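Local coordinates for protein 8-demethyl-8-aminoriboflavin-5'-phosphate synthase (Streptomyces davawensis, PDB 5MLD) that replaces the C-8 methyl group of FMN with an amino group from glutamate, making 8-demethyl-8-aminoriboflavin 5'-phosphate on the way to the antibiotic roseoflavin, at residues Q22-K27 / K187-M192; L31-K34 / E38-V41; I49-W54 / A100-E105; N124-L129 / S197-M202. All blocks are in the same frame, centred on the assembly; numbering follows the deposited sequence.

Contact 1. Residues Q22-K27 / K187-M192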
loop_
_atom_site.group_PDB
_atom_site.type_symbol
_atom_site.label_atom_id
_atom_site.label_comp_id
_atom_site.label_asym_id
_atom_site.label_seq_id
_atom_site.Cartn_x
_atom_site.Cartn_y
_atom_site.Cartn_z
ATOM N N GLN A 22 22.899 6.902 -1.473
ATOM C CA GLN A 22 24.141 6.623 -2.187
ATOM C C GLN A 22 25.021 5.640 -1.425
ATOM O O GLN A 22 25.811 4.913 -2.040
ATOM C CB GLN A 22 24.887 7.940 -2.444
ATOM C CG GLN A 22 26.153 7.791 -3.300
ATOM C CD GLN A 22 25.834 7.375 -4.725
ATOM O OE1 GLN A 22 24.786 7.724 -5.264
ATOM N NE2 GLN A 22 26.740 6.619 -5.341
ATOM N N GLY A 23 24.910 5.605 -0.089
ATOM C CA GLY A 23 25.663 4.628 0.681
ATOM C C GLY A 23 25.343 3.194 0.296
ATOM O O GLY A 23 26.238 2.357 0.203
ATOM N N LEU A 24 24.062 2.893 0.054
ATOM C CA LEU A 24 23.704 1.550 -0.402
ATOM C C LEU A 24 24.238 1.281 -1.811
ATOM O O LEU A 24 24.711 0.171 -2.103
ATOM C CB LEU A 24 22.182 1.358 -0.352
ATOM C CG LEU A 24 21.567 1.241 1.045
ATOM C CD1 LEU A 24 21.218 2.634 1.606
ATOM C CD2 LEU A 24 20.373 0.302 1.044
ATOM N N ILE A 25 24.169 2.282 -2.688
ATOM C CA ILE A 25 24.703 2.164 -4.046
ATOM C C ILE A 25 26.195 1.872 -4.000
ATOM O O ILE A 25 26.705 1.011 -4.737
ATOM C CB ILE A 25 24.404 3.443 -4.848
ATOM C CG1 ILE A 25 22.894 3.720 -4.907
ATOM C CG2 ILE A 25 25.025 3.378 -6.250
ATOM C CD1 ILE A 25 22.536 4.965 -5.712
ATOM N N ASP A 26 26.912 2.567 -3.116
ATOM C CA ASP A 26 28.355 2.369 -3.021
ATOM C C ASP A 26 28.717 0.944 -2.604
ATOM O O ASP A 26 29.802 0.468 -2.956
ATOM C CB ASP A 26 28.956 3.396 -2.057
ATOM C CG ASP A 26 28.953 4.814 -2.639
ATOM O OD1 ASP A 26 28.893 4.967 -3.888
ATOM O OD2 ASP A 26 29.026 5.780 -1.850
ATOM N N LYS A 27 27.848 0.257 -1.856
ATOM C CA LYS A 27 28.086 -1.161 -1.561
ATOM C C LYS A 27 27.775 -2.051 -2.763
ATOM O O LYS A 27 28.490 -3.036 -3.018
ATOM C CB LYS A 27 27.234 -1.634 -0.381
ATOM C CG LYS A 27 27.402 -0.887 0.944
ATOM C CD LYS A 27 28.662 -1.309 1.641
ATOM C CE LYS A 27 28.569 -1.021 3.137
ATOM N NZ LYS A 27 29.896 -1.096 3.753
ATOM N N LYS A 187 23.711 -7.613 4.381
ATOM C CA LYS A 187 23.438 -8.946 3.854
ATOM C C LYS A 187 22.346 -8.892 2.788
ATOM O O LYS A 187 22.446 -9.583 1.771
ATOM C CB LYS A 187 23.100 -9.924 4.988
ATOM C CG LYS A 187 21.640 -10.247 5.250
ATOM C CD LYS A 187 21.529 -11.215 6.437
ATOM C CE LYS A 187 20.111 -11.339 6.962
ATOM N NZ LYS A 187 20.081 -12.081 8.259
ATOM N N LEU A 188 21.332 -8.021 2.954
ATOM C CA LEU A 188 20.319 -7.900 1.902
ATOM C C LEU A 188 20.919 -7.393 0.587
ATOM O O LEU A 188 20.530 -7.851 -0.495
ATOM C CB LEU A 188 19.180 -6.979 2.352
ATOM C CG LEU A 188 18.290 -7.533 3.479
ATOM C CD1 LEU A 188 17.054 -6.662 3.615
ATOM C CD2 LEU A 188 17.878 -8.992 3.257
ATOM N N ILE A 189 21.817 -6.408 0.644
ATOM C CA ILE A 189 22.433 -5.917 -0.590
ATOM C C ILE A 189 23.131 -7.062 -1.315
ATOM O O ILE A 189 23.004 -7.220 -2.540
ATOM C CB ILE A 189 23.401 -4.757 -0.288
ATOM C CG1 ILE A 189 22.618 -3.513 0.153
ATOM C CG2 ILE A 189 24.219 -4.411 -1.520
ATOM C CD1 ILE A 189 23.520 -2.367 0.617
ATOM N N ARG A 190 23.836 -7.904 -0.562
ATOM C CA ARG A 190 24.553 -9.027 -1.172
ATOM C C ARG A 190 23.600 -10.046 -1.792
ATOM O O ARG A 190 23.861 -10.540 -2.901
ATOM C CB ARG A 190 25.463 -9.691 -0.144
ATOM C CG ARG A 190 26.681 -8.819 0.231
ATOM C CD ARG A 190 27.554 -9.454 1.335
ATOM N NE ARG A 190 28.778 -8.682 1.567
ATOM C CZ ARG A 190 29.898 -8.802 0.855
ATOM N NH1 ARG A 190 29.976 -9.688 -0.136
ATOM N NH2 ARG A 190 30.956 -8.049 1.149
ATOM N N PHE A 191 22.504 -10.376 -1.096
ATOM C CA PHE A 191 21.459 -11.226 -1.672
ATOM C C PHE A 191 20.994 -10.654 -3.004
ATOM O O PHE A 191 20.908 -11.357 -4.020
ATOM C CB PHE A 191 20.238 -11.319 -0.734
ATOM C CG PHE A 191 20.454 -12.071 0.566
ATOM C CD1 PHE A 191 21.663 -12.665 0.891
ATOM C CD2 PHE A 191 19.397 -12.184 1.462
ATOM C CE1 PHE A 191 21.815 -13.342 2.085
ATOM C CE2 PHE A 191 19.532 -12.865 2.661
ATOM C CZ PHE A 191 20.744 -13.446 2.977
ATOM N N MET A 192 20.658 -9.365 -3.000
ATOM C CA MET A 192 20.064 -8.748 -4.174
ATOM C C MET A 192 21.015 -8.794 -5.357
ATOM O O MET A 192 20.599 -9.112 -6.475
ATOM C CB MET A 192 19.668 -7.309 -3.851
ATOM C CG MET A 192 18.909 -6.604 -4.942
ATOM S SD MET A 192 19.970 -5.828 -6.176
ATOM C CE MET A 192 21.088 -4.857 -5.174
#

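Contact 2. Residues L31-K34 / E38-V41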
loop_
_atom_site.group_PDB
_atom_site.type_symbol
_atom_site.label_atom_id
_atom_site.label_comp_id
_atom_site.label_asym_id
_atom_site.label_seq_id
_atom_site.Cartn_x
_atom_site.Cartn_y
_atom_site.Cartn_z
ATOM N N LEU A 31 30.120 -5.052 -5.846
ATOM C CA LEU A 31 29.608 -6.417 -5.905
ATOM C C LEU A 31 29.155 -6.775 -7.319
ATOM O O LEU A 31 29.438 -7.879 -7.805
ATOM C CB LEU A 31 28.466 -6.607 -4.909
ATOM C CG LEU A 31 28.821 -6.450 -3.433
ATOM C CD1 LEU A 31 27.534 -6.454 -2.625
ATOM C CD2 LEU A 31 29.773 -7.549 -2.959
ATOM N N TYR A 32 28.459 -5.860 -8.004
ATOM C CA TYR A 32 28.099 -6.134 -9.396
ATOM C C TYR A 32 29.343 -6.289 -10.258
ATOM O O TYR A 32 29.409 -7.191 -11.102
ATOM C CB TYR A 32 27.209 -5.030 -9.969
ATOM C CG TYR A 32 25.736 -5.188 -9.680
ATOM C CD1 TYR A 32 25.052 -6.316 -10.094
ATOM C CD2 TYR A 32 25.024 -4.204 -8.981
ATOM C CE1 TYR A 32 23.711 -6.475 -9.832
ATOM C CE2 TYR A 32 23.678 -4.350 -8.716
ATOM C CZ TYR A 32 23.020 -5.491 -9.148
ATOM O OH TYR A 32 21.690 -5.677 -8.886
ATOM N N GLU A 33 30.351 -5.431 -10.046
ATOM C CA GLU A 33 31.562 -5.515 -10.853
ATOM C C GLU A 33 32.276 -6.849 -10.642
ATOM O O GLU A 33 32.840 -7.407 -11.594
ATOM C CB GLU A 33 32.487 -4.333 -10.545
ATOM C CG GLU A 33 31.901 -2.956 -10.921
ATOM C CD GLU A 33 31.711 -2.722 -12.433
ATOM O OE1 GLU A 33 32.207 -3.525 -13.251
ATOM O OE2 GLU A 33 31.070 -1.710 -12.822
ATOM N N LYS A 34 32.267 -7.376 -9.407
ATOM C CA LYS A 34 32.837 -8.704 -9.160
ATOM C C LYS A 34 32.065 -9.792 -9.895
ATOM O O LYS A 34 32.637 -10.843 -10.217
ATOM C CB LYS A 34 32.846 -9.042 -7.665
ATOM C CG LYS A 34 33.725 -8.176 -6.781
ATOM C CD LYS A 34 33.508 -8.533 -5.317
ATOM C CE LYS A 34 34.366 -7.677 -4.380
ATOM N NZ LYS A 34 35.837 -7.855 -4.619
ATOM N N GLU A 38 28.835 -4.755 -15.666
ATOM C CA GLU A 38 29.286 -3.372 -15.699
ATOM C C GLU A 38 28.185 -2.480 -15.153
ATOM O O GLU A 38 27.022 -2.625 -15.533
ATOM C CB GLU A 38 29.637 -2.954 -17.121
ATOM C CG GLU A 38 30.521 -3.951 -17.850
ATOM C CD GLU A 38 30.869 -3.503 -19.250
ATOM O OE1 GLU A 38 30.021 -2.854 -19.906
ATOM O OE2 GLU A 38 32.002 -3.791 -19.689
ATOM N N THR A 39 28.550 -1.567 -14.259
ATOM C CA THR A 39 27.567 -0.731 -13.582
ATOM C C THR A 39 27.662 0.708 -14.055
ATOM O O THR A 39 28.740 1.202 -14.405
ATOM C CB THR A 39 27.749 -0.752 -12.068
ATOM O OG1 THR A 39 29.038 -0.216 -11.734
ATOM C CG2 THR A 39 27.629 -2.151 -11.556
ATOM N N GLU A 40 26.521 1.383 -14.034
ATOM C CA GLU A 40 26.470 2.822 -14.246
ATOM C C GLU A 40 25.494 3.393 -13.236
ATOM O O GLU A 40 24.396 2.853 -13.080
ATOM C CB GLU A 40 26.007 3.151 -15.660
ATOM C CG GLU A 40 25.909 4.633 -15.932
ATOM C CD GLU A 40 25.707 4.916 -17.403
ATOM O OE1 GLU A 40 25.301 3.982 -18.142
ATOM O OE2 GLU A 40 25.963 6.068 -17.816
ATOM N N VAL A 41 25.879 4.471 -12.557
ATOM C CA VAL A 41 25.002 5.147 -11.604
ATOM C C VAL A 41 24.590 6.471 -12.224
ATOM O O VAL A 41 25.445 7.240 -12.680
ATOM C CB VAL A 41 25.689 5.380 -10.243
ATOM C CG1 VAL A 41 24.714 6.074 -9.267
ATOM C CG2 VAL A 41 26.213 4.095 -9.646
#

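Contact 3. Residues I49-W54 / A100-E105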
loop_
_atom_site.group_PDB
_atom_site.type_symbol
_atom_site.label_atom_id
_atom_site.label_comp_id
_atom_site.label_asym_id
_atom_site.label_seq_id
_atom_site.Cartn_x
_atom_site.Cartn_y
_atom_site.Cartn_z
ATOM N N ILE A 49 14.508 16.437 -16.903
ATOM C CA ILE A 49 13.481 15.500 -17.356
ATOM C C ILE A 49 12.124 16.166 -17.179
ATOM O O ILE A 49 11.711 16.433 -16.046
ATOM C CB ILE A 49 13.528 14.182 -16.565
ATOM C CG1 ILE A 49 14.914 13.524 -16.621
ATOM C CG2 ILE A 49 12.407 13.242 -17.018
ATOM C CD1 ILE A 49 15.386 13.160 -17.986
ATOM N N GLU A 50 11.416 16.406 -18.289
ATOM C CA GLU A 50 10.156 17.143 -18.217
ATOM C C GLU A 50 9.059 16.282 -17.605
ATOM O O GLU A 50 8.846 15.139 -18.019
ATOM C CB GLU A 50 9.729 17.629 -19.607
ATOM C CG GLU A 50 8.383 18.350 -19.602
ATOM C CD GLU A 50 8.327 19.515 -18.603
ATOM O OE1 GLU A 50 9.255 20.364 -18.586
ATOM O OE2 GLU A 50 7.346 19.581 -17.830
ATOM N N GLN A 51 8.367 16.843 -16.608
ATOM C CA GLN A 51 7.306 16.139 -15.895
ATOM C C GLN A 51 5.962 16.226 -16.609
ATOM O O GLN A 51 5.132 15.317 -16.482
ATOM C CB GLN A 51 7.167 16.725 -14.485
ATOM C CG GLN A 51 6.036 16.145 -13.648
ATOM C CD GLN A 51 5.919 16.849 -12.307
ATOM O OE1 GLN A 51 6.207 18.042 -12.192
ATOM N NE2 GLN A 51 5.537 16.106 -11.281
ATOM N N GLU A 52 5.718 17.307 -17.340
ATOM C CA GLU A 52 4.394 17.540 -17.895
ATOM C C GLU A 52 4.097 16.567 -19.027
ATOM O O GLU A 52 4.996 16.039 -19.690
ATOM C CB GLU A 52 4.259 18.979 -18.399
ATOM C CG GLU A 52 4.175 19.996 -17.274
ATOM C CD GLU A 52 4.338 21.423 -17.750
ATOM O OE1 GLU A 52 3.864 21.744 -18.867
ATOM O OE2 GLU A 52 4.929 22.232 -16.998
ATOM N N TYR A 53 2.803 16.343 -19.242
ATOM C CA TYR A 53 2.312 15.369 -20.208
ATOM C C TYR A 53 1.611 16.063 -21.363
ATOM O O TYR A 53 0.823 17.000 -21.165
ATOM C CB TYR A 53 1.328 14.386 -19.553
ATOM C CG TYR A 53 0.839 13.322 -20.526
ATOM C CD1 TYR A 53 -0.250 13.560 -21.366
ATOM C CD2 TYR A 53 1.492 12.098 -20.627
ATOM C CE1 TYR A 53 -0.691 12.601 -22.265
ATOM C CE2 TYR A 53 1.052 11.124 -21.517
ATOM C CZ TYR A 53 -0.032 11.390 -22.343
ATOM O OH TYR A 53 -0.463 10.439 -23.234
ATOM N N TRP A 54 1.846 15.565 -22.569
ATOM C CA TRP A 54 1.033 15.984 -23.698
ATOM C C TRP A 54 0.876 14.803 -24.642
ATOM O O TRP A 54 1.815 14.026 -24.816
ATOM C CB TRP A 54 1.654 17.184 -24.440
ATOM C CG TRP A 54 0.938 17.491 -25.726
ATOM C CD1 TRP A 54 -0.091 18.380 -25.912
ATOM C CD2 TRP A 54 1.177 16.886 -26.997
ATOM N NE1 TRP A 54 -0.495 18.365 -27.227
ATOM C CE2 TRP A 54 0.271 17.457 -27.912
ATOM C CE3 TRP A 54 2.083 15.921 -27.455
ATOM C CZ2 TRP A 54 0.240 17.087 -29.254
ATOM C CZ3 TRP A 54 2.050 15.562 -28.783
ATOM C CH2 TRP A 54 1.134 16.145 -29.666
ATOM N N ALA A 100 11.729 9.417 -8.640
ATOM C CA ALA A 100 11.467 8.059 -9.116
ATOM C C ALA A 100 10.097 7.977 -9.773
ATOM O O ALA A 100 9.911 7.303 -10.796
ATOM C CB ALA A 100 11.562 7.076 -7.942
ATOM N N HIS A 101 9.133 8.696 -9.204
ATOM C CA HIS A 101 7.759 8.673 -9.683
ATOM C C HIS A 101 7.654 9.228 -11.103
ATOM O O HIS A 101 6.963 8.654 -11.957
ATOM C CB HIS A 101 6.927 9.488 -8.692
ATOM C CG HIS A 101 5.461 9.222 -8.722
ATOM N ND1 HIS A 101 4.666 9.450 -7.621
ATOM C CD2 HIS A 101 4.635 8.778 -9.702
ATOM C CE1 HIS A 101 3.416 9.141 -7.913
ATOM N NE2 HIS A 101 3.364 8.747 -9.173
ATOM N N VAL A 102 8.333 10.349 -11.375
ATOM C CA VAL A 102 8.340 10.912 -12.729
ATOM C C VAL A 102 8.949 9.919 -13.713
ATOM O O VAL A 102 8.395 9.673 -14.795
ATOM C CB VAL A 102 9.094 12.253 -12.752
ATOM C CG1 VAL A 102 9.266 12.739 -14.187
ATOM C CG2 VAL A 102 8.319 13.291 -11.950
ATOM N N ILE A 103 10.112 9.351 -13.358
ATOM C CA ILE A 103 10.791 8.422 -14.259
ATOM C C ILE A 103 9.874 7.260 -14.587
ATOM O O ILE A 103 9.744 6.858 -15.751
ATOM C CB ILE A 103 12.117 7.916 -13.657
ATOM C CG1 ILE A 103 13.116 9.060 -13.481
ATOM C CG2 ILE A 103 12.702 6.796 -14.553
ATOM C CD1 ILE A 103 13.219 9.970 -14.679
ATOM N N LEU A 104 9.216 6.706 -13.560
ATOM C CA LEU A 104 8.338 5.564 -13.781
ATOM C C LEU A 104 7.106 5.955 -14.597
ATOM O O LEU A 104 6.641 5.180 -15.439
ATOM C CB LEU A 104 7.939 4.944 -12.440
ATOM C CG LEU A 104 9.026 4.225 -11.627
ATOM C CD1 LEU A 104 8.488 3.858 -10.258
ATOM C CD2 LEU A 104 9.478 2.976 -12.364
ATOM N N GLU A 105 6.557 7.149 -14.363
ATOM C CA GLU A 105 5.462 7.640 -15.201
ATOM C C GLU A 105 5.863 7.684 -16.675
ATOM O O GLU A 105 5.104 7.251 -17.558
ATOM C CB GLU A 105 5.016 9.032 -14.735
ATOM C CG GLU A 105 4.159 9.043 -13.475
ATOM C CD GLU A 105 3.954 10.444 -12.925
ATOM O OE1 GLU A 105 4.739 11.371 -13.291
ATOM O OE2 GLU A 105 2.986 10.627 -12.141
HETATM O O HOH W 1 5.727 12.574 -15.557
#

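Contact 4. Residues N124-L129 / S197-M202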
loop_
_atom_site.group_PDB
_atom_site.type_symbol
_atom_site.label_atom_id
_atom_site.label_comp_id
_atom_site.label_asym_id
_atom_site.label_seq_id
_atom_site.Cartn_x
_atom_site.Cartn_y
_atom_site.Cartn_z
ATOM N N ASN A 124 12.537 -9.451 -20.596
ATOM C CA ASN A 124 13.782 -10.179 -20.356
ATOM C C ASN A 124 14.803 -9.395 -19.560
ATOM O O ASN A 124 15.967 -9.822 -19.466
ATOM C CB ASN A 124 14.399 -10.670 -21.665
ATOM C CG ASN A 124 13.414 -11.477 -22.437
ATOM O OD1 ASN A 124 12.976 -12.514 -21.958
ATOM N ND2 ASN A 124 12.991 -10.977 -23.592
ATOM N N LYS A 125 14.406 -8.275 -18.967
ATOM C CA LYS A 125 15.291 -7.554 -18.064
ATOM C C LYS A 125 14.964 -7.914 -16.616
ATOM O O LYS A 125 13.968 -8.580 -16.314
ATOM C CB LYS A 125 15.185 -6.048 -18.322
ATOM C CG LYS A 125 15.615 -5.668 -19.737
ATOM C CD LYS A 125 15.359 -4.194 -19.982
ATOM C CE LYS A 125 15.762 -3.813 -21.388
ATOM N NZ LYS A 125 17.195 -4.063 -21.629
ATOM N N VAL A 126 15.842 -7.502 -15.709
ATOM C CA VAL A 126 15.738 -7.878 -14.302
ATOM C C VAL A 126 15.769 -6.606 -13.471
ATOM O O VAL A 126 16.522 -5.677 -13.785
ATOM C CB VAL A 126 16.879 -8.832 -13.891
ATOM C CG1 VAL A 126 16.869 -9.077 -12.397
ATOM C CG2 VAL A 126 16.767 -10.157 -14.641
ATOM N N ALA A 127 14.937 -6.553 -12.433
ATOM C CA ALA A 127 14.839 -5.394 -11.557
ATOM C C ALA A 127 15.284 -5.741 -10.144
ATOM O O ALA A 127 15.023 -6.838 -9.639
ATOM C CB ALA A 127 13.408 -4.838 -11.517
ATOM N N GLY A 128 15.967 -4.779 -9.516
ATOM C CA GLY A 128 16.247 -4.834 -8.101
ATOM C C GLY A 128 15.968 -3.473 -7.497
ATOM O O GLY A 128 15.672 -2.506 -8.203
ATOM N N LEU A 129 16.079 -3.405 -6.181
ATOM C CA LEU A 129 15.671 -2.200 -5.484
ATOM C C LEU A 129 16.625 -1.954 -4.326
ATOM O O LEU A 129 16.948 -2.889 -3.588
ATOM C CB LEU A 129 14.241 -2.373 -4.993
ATOM C CG LEU A 129 13.417 -1.172 -4.603
ATOM C CD1 LEU A 129 13.311 -0.203 -5.781
ATOM C CD2 LEU A 129 12.071 -1.719 -4.248
ATOM N N SER A 197 21.947 -10.745 -10.543
ATOM C CA SER A 197 22.989 -11.108 -11.506
ATOM C C SER A 197 22.721 -12.477 -12.122
ATOM O O SER A 197 22.846 -12.653 -13.343
ATOM C CB SER A 197 24.357 -11.085 -10.834
ATOM O OG SER A 197 24.667 -9.773 -10.387
ATOM N N HIS A 198 22.373 -13.460 -11.288
ATOM C CA HIS A 198 22.074 -14.796 -11.799
ATOM C C HIS A 198 20.899 -14.764 -12.768
ATOM O O HIS A 198 20.967 -15.306 -13.878
ATOM C CB HIS A 198 21.779 -15.756 -10.646
ATOM C CG HIS A 198 21.422 -17.133 -11.111
ATOM N ND1 HIS A 198 22.372 -18.042 -11.528
ATOM C CD2 HIS A 198 20.221 -17.741 -11.269
ATOM C CE1 HIS A 198 21.773 -19.161 -11.898
ATOM N NE2 HIS A 198 20.468 -19.003 -11.759
ATOM N N LEU A 199 19.801 -14.127 -12.365
ATOM C CA LEU A 199 18.631 -14.124 -13.235
ATOM C C LEU A 199 18.898 -13.374 -14.533
ATOM O O LEU A 199 18.358 -13.742 -15.587
ATOM C CB LEU A 199 17.443 -13.531 -12.482
ATOM C CG LEU A 199 16.080 -13.506 -13.167
ATOM C CD1 LEU A 199 15.645 -14.915 -13.544
ATOM C CD2 LEU A 199 15.049 -12.892 -12.245
ATOM N N ALA A 200 19.740 -12.334 -14.493
ATOM C CA ALA A 200 20.064 -11.628 -15.726
ATOM C C ALA A 200 20.827 -12.537 -16.684
ATOM O O ALA A 200 20.535 -12.562 -17.885
ATOM C CB ALA A 200 20.880 -10.366 -15.434
ATOM N N ARG A 201 21.804 -13.290 -16.167
ATOM C CA ARG A 201 22.538 -14.226 -17.017
ATOM C C ARG A 201 21.603 -15.290 -17.578
ATOM O O ARG A 201 21.703 -15.656 -18.755
ATOM C CB ARG A 201 23.687 -14.879 -16.243
ATOM C CG ARG A 201 24.855 -13.943 -15.937
ATOM C CD ARG A 201 26.041 -14.675 -15.314
ATOM N NE ARG A 201 25.768 -15.093 -13.941
ATOM C CZ ARG A 201 26.160 -14.420 -12.858
ATOM N NH1 ARG A 201 26.860 -13.300 -12.980
ATOM N NH2 ARG A 201 25.865 -14.878 -11.649
ATOM N N MET A 202 20.679 -15.787 -16.751
ATOM C CA MET A 202 19.675 -16.740 -17.222
ATOM C C MET A 202 18.867 -16.176 -18.382
ATOM O O MET A 202 18.715 -16.825 -19.424
ATOM C CB MET A 202 18.725 -17.119 -16.086
ATOM C CG MET A 202 19.307 -17.952 -14.969
ATOM S SD MET A 202 18.022 -18.165 -13.707
ATOM C CE MET A 202 16.847 -19.205 -14.574
#

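Contact 1. Residues Q22-K27 / K187-M192
I189 carries its CG1 branch beside the backbone N (chi1 -70°) and then runs straight on (chi2 174°), which pushes CD1 out to meet L24 and K27. K27 also has CG beside its N, but its chain bends at chi2 (-77°), so the amino group turns away from the contact. Only the root of K27 packs here. I189 CD1 lies 3.9 Å from K27 CB. The same methyl is 3.9 Å from the carbonyl oxygen L24 O. On the L24 side chain, CB, CG and CD2 are each 4.1 Å from I189 CD1. One methyl therefore fits against one turn of helix 20-34. I189 crosses both side chains at about a right angle. No hydrogen bond joins the two segments; the contact rests on van der Waals packing of I189 CD1 against side-chain carbons and one backbone carbonyl oxygen. K27 NZ is held instead by D180 O. L24 reaches to the FMN-binding residue C132, and its side chain is about 8 Å from the bound aminoflavin. R190, next to I189, makes a salt bridge with E222 of the second subunit. The contact joins helix 20-34 to helix 183-205 on one side of the flavodoxin-like sheet. Beneath it, I25, I189 and M192 pack on L130 of strand 125-132, while I189 also rests on A162 of strand 161-164. Y174, in a loop, touches L24 and K27.

Contact 2. Residues L31-K34 / E38-V41
E33 grips T39 through a single carboxylate oxygen. E33 OE2 accepts from T39 OG1 at 2.7 Å and from the backbone T39 N at 2.9 Å. The hydroxyl meets OE2 on its anti side, 20° out of the carboxylate plane. The backbone N-H comes from above that plane, with an N-H...O angle of 150°. Beside this polar pair, the methyl T39 CG2 presses on Y32 CB at 3.3 Å, a tight fit. The same methyl reaches the root of the Y32 ring, T39 CG2 lying 4.0 Å from Y32 CG. T39 can do both jobs because OG1 sits between its backbone N and carbonyl carbon (chi1 62°), which puts the hydroxyl on the E33 side and the methyl against Y32 CB. E33 bends at chi2, which turns the carboxylate toward T39 at the start of the strand. Further out, V29 of the same helix touches T39. The Y32 hydroxyl bonds T196 OG1 of helix 183-205. Backbone bonds from E38 to L3 and A5, and from E40 to A5 and I7, hold strand 38-43 beside strand 4-9. The contact thus closes the turn from helix to second strand in a beta-alpha-beta unit. T39 N lies between the two residues that pair with strand 4-9, and E33 supplies its acceptor. Two donors on one oxygen would be expected to favour the ionised carboxylate.

Contact 3. Residues I49-W54 / A100-E105
I49 and Q51 belong to the long loop between strand 38-43 and helix 72-81, and they rest on V102 and I103 of helix 98-107, a helix of the flavodoxin-like fold that faces the third subunit. I49 offers its CG2 branch, which lies 4.1 Å from I103 CD1 and 4.3 Å from V102 CG1. The two isoleucine side chains cross at about a right angle. V102 divides its work between two methyls: CG1 meets I49, while CG2 takes Q51. V102 CG2 is 4.0 Å from Q51 CG and 4.0 Å from Q51 NE2. The glutamine stretches across it with CG opposite the backbone N (chi1 176°) and the chain extended. Glutamine and valine, too, cross at about a right angle. The amide passes over the valine methyl, and its NE2 goes on to S98 OG of the third subunit, which also bonds E105 OE1. One water bridges the segments as well, giving a hydrogen bond of 3.0 Å to Q51 O and one of 2.7 Å to E105 OE1. E105 OE1 thus has two partners, the water and the serine of the neighbouring chain. E50 OE2 accepts from E52 N at 2.8 Å (161°), a bond local to the loop. W72 of helix 72-81 packs on both I49 and I103, while L104 of helix 98-107 packs on L149 of helix 138-152.

Contact 4. Residues N124-L129 / S197-M202
Apolar packing carries this contact, and V126 of strand 125-132 meets L199 and A200 of helix 183-205 through one methyl. V126 CG2 lies 3.7 Å from L199 CG. L199 CD2 is 4.0 Å and L199 CB 4.1 Å from the same V126 CG2. This methyl also approaches the helix backbone, V126 CG2 being 3.7 Å from A200 N and 4.2 Å from A200 CB. V126 has CG1 opposite its backbone N (chi1 173°), which leaves CG2 as the branch that reaches the helix. L199 swings CG opposite its own N (chi1 -176°), which brings CG up to the valine methyl, the two side chains meeting at a slant. A200 has only a methyl here, consistent with the close approach: the CA atoms of V126 and A200 are 5.9 Å apart.

Backbone hydrogen bonds hold the strand. V126 pairs with D83 and L85, and K125 and A127 pair with S155. The helix has its own bonds, such as M202 N to H198 O.

Polar side chains act around the contact. R201 makes a salt bridge with E35, and its guanidinium lies over S197 O. H198 NE2 bonds T206 O of the second subunit, and Y208 of that subunit packs on L199 and meets the H198 ring.

No hydrogen bond runs between the two segments, and all three touching residues are buried. Helix and sheet are therefore joined here by the fit of hydrocarbon surfaces, while polar groups nearby bind other parts of the chain and the second subunit.

Contacts 1, 2 and 4 form one cluster. Their centres lie 11 Å (1 and 2), 13 Å (2 and 4) and 16 Å (1 and 4) apart. Contacts 1 and 2 share helix 20-34 and touch where M192 meets Y32. Contacts 2 and 4 touch where Y32 meets S197. Contacts 1 and 4 share helix 183-205, which thereby binds both a helix and the central sheet. Contact 3 stands 25 to 27 Å from the others. Along the chain, contacts 2 and 3 fall within the span of contact 1, while contact 4 alternates with it. Helix 183-205 thus packs on the fold's interior while also touching the second subunit, and contacts 1 and 3 touch the third.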